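Local coordinates for shikimate dehydrogenase-like protein HI_0607 (Haemophilus influenzae, PDB 1NPY) that catalyses in vitro the NADP(+)-dependent oxidation of shikimate to 3-dehydroshikimate, far less actively than classical AroE enzymes, and may have another biological substrate, at residues Val217-Pro220 and Phe221-Tyr224; Asp44-His47 and Ala48-Val52. All coordinates share one frame; numbering follows the deposited sequence.

Contact 1: residues Val217-Pro220 and Phe221-Tyr224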
# COMPACT_ATOMS: atom_id res chain seq x y z
N VAL A 217 -8.73 -7.55 -9.84
CA VAL A 217 -7.76 -8.50 -9.30
C VAL A 217 -7.11 -9.26 -10.46
O VAL A 217 -5.88 -9.46 -10.49
CB VAL A 217 -8.48 -9.48 -8.35
CG1 VAL A 217 -7.54 -10.59 -7.87
CG2 VAL A 217 -9.06 -8.69 -7.18
N GLU A 218 -7.94 -9.73 -11.38
CA GLU A 218 -7.45 -10.58 -12.45
C GLU A 218 -6.97 -9.69 -13.60
O GLU A 218 -7.64 -9.57 -14.64
CB GLU A 218 -8.55 -11.55 -12.91
CG GLU A 218 -8.99 -12.54 -11.84
CD GLU A 218 -7.99 -13.67 -11.64
OE1 GLU A 218 -7.26 -14.00 -12.60
OE2 GLU A 218 -7.85 -14.19 -10.51
N THR A 219 -5.82 -9.04 -13.40
CA THR A 219 -5.12 -8.39 -14.51
C THR A 219 -4.60 -9.42 -15.51
O THR A 219 -4.55 -10.60 -15.19
CB THR A 219 -3.90 -7.58 -14.02
OG1 THR A 219 -3.05 -8.46 -13.28
CG2 THR A 219 -4.28 -6.44 -13.08
N PRO A 220 -4.21 -9.04 -16.73
CA PRO A 220 -3.62 -10.03 -17.64
C PRO A 220 -2.41 -10.76 -17.07
O PRO A 220 -2.27 -11.97 -17.24
CB PRO A 220 -3.33 -9.21 -18.91
CG PRO A 220 -4.32 -8.13 -18.86
CD PRO A 220 -4.31 -7.72 -17.39
N PHE A 221 -1.59 -10.04 -16.32
CA PHE A 221 -0.42 -10.59 -15.63
C PHE A 221 -0.83 -11.69 -14.63
O PHE A 221 -0.31 -12.81 -14.70
CB PHE A 221 0.27 -9.42 -14.93
CG PHE A 221 1.41 -9.78 -14.00
CD1 PHE A 221 2.36 -10.74 -14.28
CD2 PHE A 221 1.58 -9.02 -12.86
CE1 PHE A 221 3.43 -11.00 -13.42
CE2 PHE A 221 2.64 -9.26 -11.99
CZ PHE A 221 3.58 -10.23 -12.27
N ILE A 222 -1.75 -11.36 -13.73
CA ILE A 222 -2.21 -12.31 -12.71
C ILE A 222 -2.91 -13.50 -13.34
O ILE A 222 -2.68 -14.65 -12.96
CB ILE A 222 -3.11 -11.62 -11.66
CG1 ILE A 222 -2.30 -10.63 -10.82
CG2 ILE A 222 -3.90 -12.58 -10.78
CD1 ILE A 222 -1.29 -11.30 -9.88
N ARG A 223 -3.79 -13.24 -14.30
CA ARG A 223 -4.52 -14.31 -14.96
C ARG A 223 -3.59 -15.30 -15.65
O ARG A 223 -3.78 -16.52 -15.52
CB ARG A 223 -5.45 -13.73 -16.04
CG ARG A 223 -6.83 -13.31 -15.58
CD ARG A 223 -7.92 -13.88 -16.51
NE ARG A 223 -9.26 -13.87 -15.94
CZ ARG A 223 -9.97 -12.76 -15.84
NH1 ARG A 223 -9.45 -11.63 -16.29
NH2 ARG A 223 -11.19 -12.76 -15.32
N TYR A 224 -2.60 -14.80 -16.38
CA TYR A 224 -1.62 -15.68 -17.01
C TYR A 224 -0.79 -16.45 -15.99
O TYR A 224 -0.61 -17.66 -16.13
CB TYR A 224 -0.73 -14.94 -18.02
CG TYR A 224 0.16 -15.89 -18.78
CD1 TYR A 224 -0.34 -16.64 -19.84
CD2 TYR A 224 1.49 -16.06 -18.44
CE1 TYR A 224 0.44 -17.57 -20.49
CE2 TYR A 224 2.29 -16.97 -19.11
CZ TYR A 224 1.76 -17.71 -20.15
OH TYR A 224 2.55 -18.61 -20.84

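Contact 2: residues Asp44-His47 and Ala48-Val52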
# COMPACT_ATOMS: atom_id res chain seq x y z
N ASP A 44 -5.46 22.95 2.29
CA ASP A 44 -4.50 23.51 3.23
C ASP A 44 -4.03 22.46 4.23
O ASP A 44 -4.54 22.43 5.36
CB ASP A 44 -5.20 24.64 3.98
CG ASP A 44 -4.32 25.41 4.93
OD1 ASP A 44 -3.13 25.09 5.20
OD2 ASP A 44 -4.79 26.42 5.49
N ILE A 45 -3.08 21.63 3.80
CA ILE A 45 -2.60 20.50 4.60
C ILE A 45 -2.12 20.97 5.97
O ILE A 45 -2.36 20.27 6.98
CB ILE A 45 -1.54 19.66 3.82
CG1 ILE A 45 -1.26 18.30 4.47
CG2 ILE A 45 -0.25 20.43 3.71
CD1 ILE A 45 -2.51 17.48 4.74
N GLU A 46 -1.44 22.12 6.03
CA GLU A 46 -0.98 22.64 7.32
C GLU A 46 -2.09 22.73 8.36
O GLU A 46 -1.98 22.21 9.48
CB GLU A 46 -0.31 24.01 7.18
CG GLU A 46 0.06 24.67 8.49
CD GLU A 46 0.73 26.02 8.31
OE1 GLU A 46 0.90 26.55 7.20
OE2 GLU A 46 1.07 26.57 9.36
N HIS A 47 -3.16 23.42 8.01
CA HIS A 47 -4.23 23.63 8.99
C HIS A 47 -5.15 22.42 9.12
O HIS A 47 -5.78 22.25 10.16
CB HIS A 47 -4.99 24.93 8.72
CG HIS A 47 -4.13 26.14 8.85
ND1 HIS A 47 -3.61 26.56 10.06
CD2 HIS A 47 -3.61 26.97 7.92
CE1 HIS A 47 -2.82 27.60 9.86
NE2 HIS A 47 -2.85 27.91 8.58
N ALA A 48 -5.16 21.55 8.12
CA ALA A 48 -5.84 20.26 8.26
C ALA A 48 -5.18 19.41 9.34
O ALA A 48 -5.88 18.91 10.23
CB ALA A 48 -5.87 19.55 6.94
N ILE A 49 -3.85 19.31 9.32
CA ILE A 49 -3.12 18.47 10.27
C ILE A 49 -3.16 19.13 11.63
O ILE A 49 -3.43 18.47 12.64
CB ILE A 49 -1.66 18.22 9.82
CG1 ILE A 49 -1.61 17.48 8.47
CG2 ILE A 49 -0.89 17.42 10.89
CD1 ILE A 49 -2.38 16.17 8.38
N LYS A 50 -2.93 20.44 11.69
CA LYS A 50 -3.08 21.13 12.96
C LYS A 50 -4.49 21.02 13.53
O LYS A 50 -4.65 21.02 14.74
CB LYS A 50 -2.64 22.60 12.87
CG LYS A 50 -1.13 22.77 12.67
CD LYS A 50 -0.74 24.20 12.37
CE LYS A 50 0.79 24.30 12.34
NZ LYS A 50 1.22 25.71 12.08
N GLY A 51 -5.50 20.92 12.67
CA GLY A 51 -6.89 20.65 13.03
C GLY A 51 -7.13 19.28 13.65
O GLY A 51 -7.87 19.19 14.64
N VAL A 52 -6.52 18.26 13.07
CA VAL A 52 -6.62 16.88 13.56
C VAL A 52 -6.14 16.90 15.00
O VAL A 52 -6.80 16.39 15.90
CB VAL A 52 -5.73 15.92 12.71
CG1 VAL A 52 -5.43 14.58 13.40
CG2 VAL A 52 -6.34 15.71 11.35

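Contact 1: residues Val217-Pro220 and Phe221-Tyr224
The N-terminal cap of helix 220-227, in the domain built on the parallel six-stranded sheet, is made by Thr-219. Its hydroxyl OG1 accepts from the backbone N of Ile-222 at 3.2 Å, with an N-H...O angle of 166°. With chi1 at 56°, OG1 sits between the residue's own N and carbonyl carbon, the position from which a short side chain can reach forward to the N-H three residues on. The same oxygen is hydrogen-bonded to OD2 of Asp-211, at the end of strand 208-211, which ties the helix start to the sheet. Ile-222 closes over this cap, its CG1 lying 3.4 Å from Thr-219 OG1. Regular helical bonding then begins: Arg-223 N donates to Thr-219 O at 2.9 Å, and Tyr-224 N to Pro-220 O at 3.0 Å. Proline suits the first helical position, since its ring nitrogen has no hydrogen to offer and none is needed there. Before the cap, Glu-218 centres an inverse gamma turn and faces Arg-223. The two side chains cross at about a right angle, and Glu-218 CB lies 3.4 Å above the middle of the guanidinium plane, covering one face of the cation. The glutamate chain bends at chi2 (-76°) and brings OE1 to 3.1 Å from Arg-223 CG, yet the salt bridge between Glu-218 OE1 and Arg-223 NE is long, 3.9 Å; OE2 makes a weak hydrogen bond with Gln-226 NE2. Phe-221 is buried against strands 178-181 and 208-211 and meets the ring of Phe-198. The chemistry thus divides in two: directed hydrogen bonds hold the buried cap, while the more exposed Glu-218 and Arg-223 are joined by charge and by van der Waals packing of CB on the guanidinium face, without an N-H aimed at OE1.

Contact 2: residues Asp44-His47 and Ala48-Val52
Glu-46 OE2 takes a hydrogen bond from Lys-50 NZ at 2.9 Å, a salt bridge of the i to i+4 kind along the first turns of helix 45-55, in the substrate-binding domain. The oxygen uses its anti lone pair, the one away from OE1. Both chains run out extended and side by side: Glu-46 leaves with CG anti to its own N (chi1 174°), whereas Lys-50 CG stands anti to its carbonyl carbon (chi1 -68°), which leans the lysine back toward the glutamate. Long flexible residues suit this surface, where charged ends can pair while the lysine's methylenes pass over the Glu-46 carbonyl, Lys-50 CG 3.3 Å from Glu-46 O. Asp-44 is the N-cap. Its OD1 accepts from His-47 N at a rather long 3.3 Å, the donor approaching from above the carboxylate plane, and an acidic cap probably also suits the positive end of the helix dipole. Asp-44 O receives Ala-48 N at 3.0 Å, and Ala-48 is small enough to lie against Leu-12 of strand 7-12. The face turned to the sheet is apolar: Ile-45 and Ile-49 lie alongside one another, pointing the same way, and also touch Leu-12. Ile-49 reaches Phe-73 and Leu-74 as well. Between the two isoleucines the closest approach is Ile-45 CD1 to Ile-49 CG1, 3.8 Å.

In the fold
Contacts 1 and 2 each lie at the start of a helix that packs on a sheet, but in different domains: residues 44-52 on the mixed sheet of the substrate-binding domain, residues 217-224 on the parallel, Rossmann-type sheet. Their centres are 40 Å apart, on opposite sides of the chain's centre, and their nearest atoms about 29 Å apart. Each lies near, but not in, a different part of the proposed active site. The side chain of Ile-45 in contact 2 is about 9 Å from that of Lys-67, the inferred proton donor/acceptor. In contact 1 the side chain of Thr-219 is about 10 Å from that of Ser-184, which probably binds NADP(+), as in related enzymes.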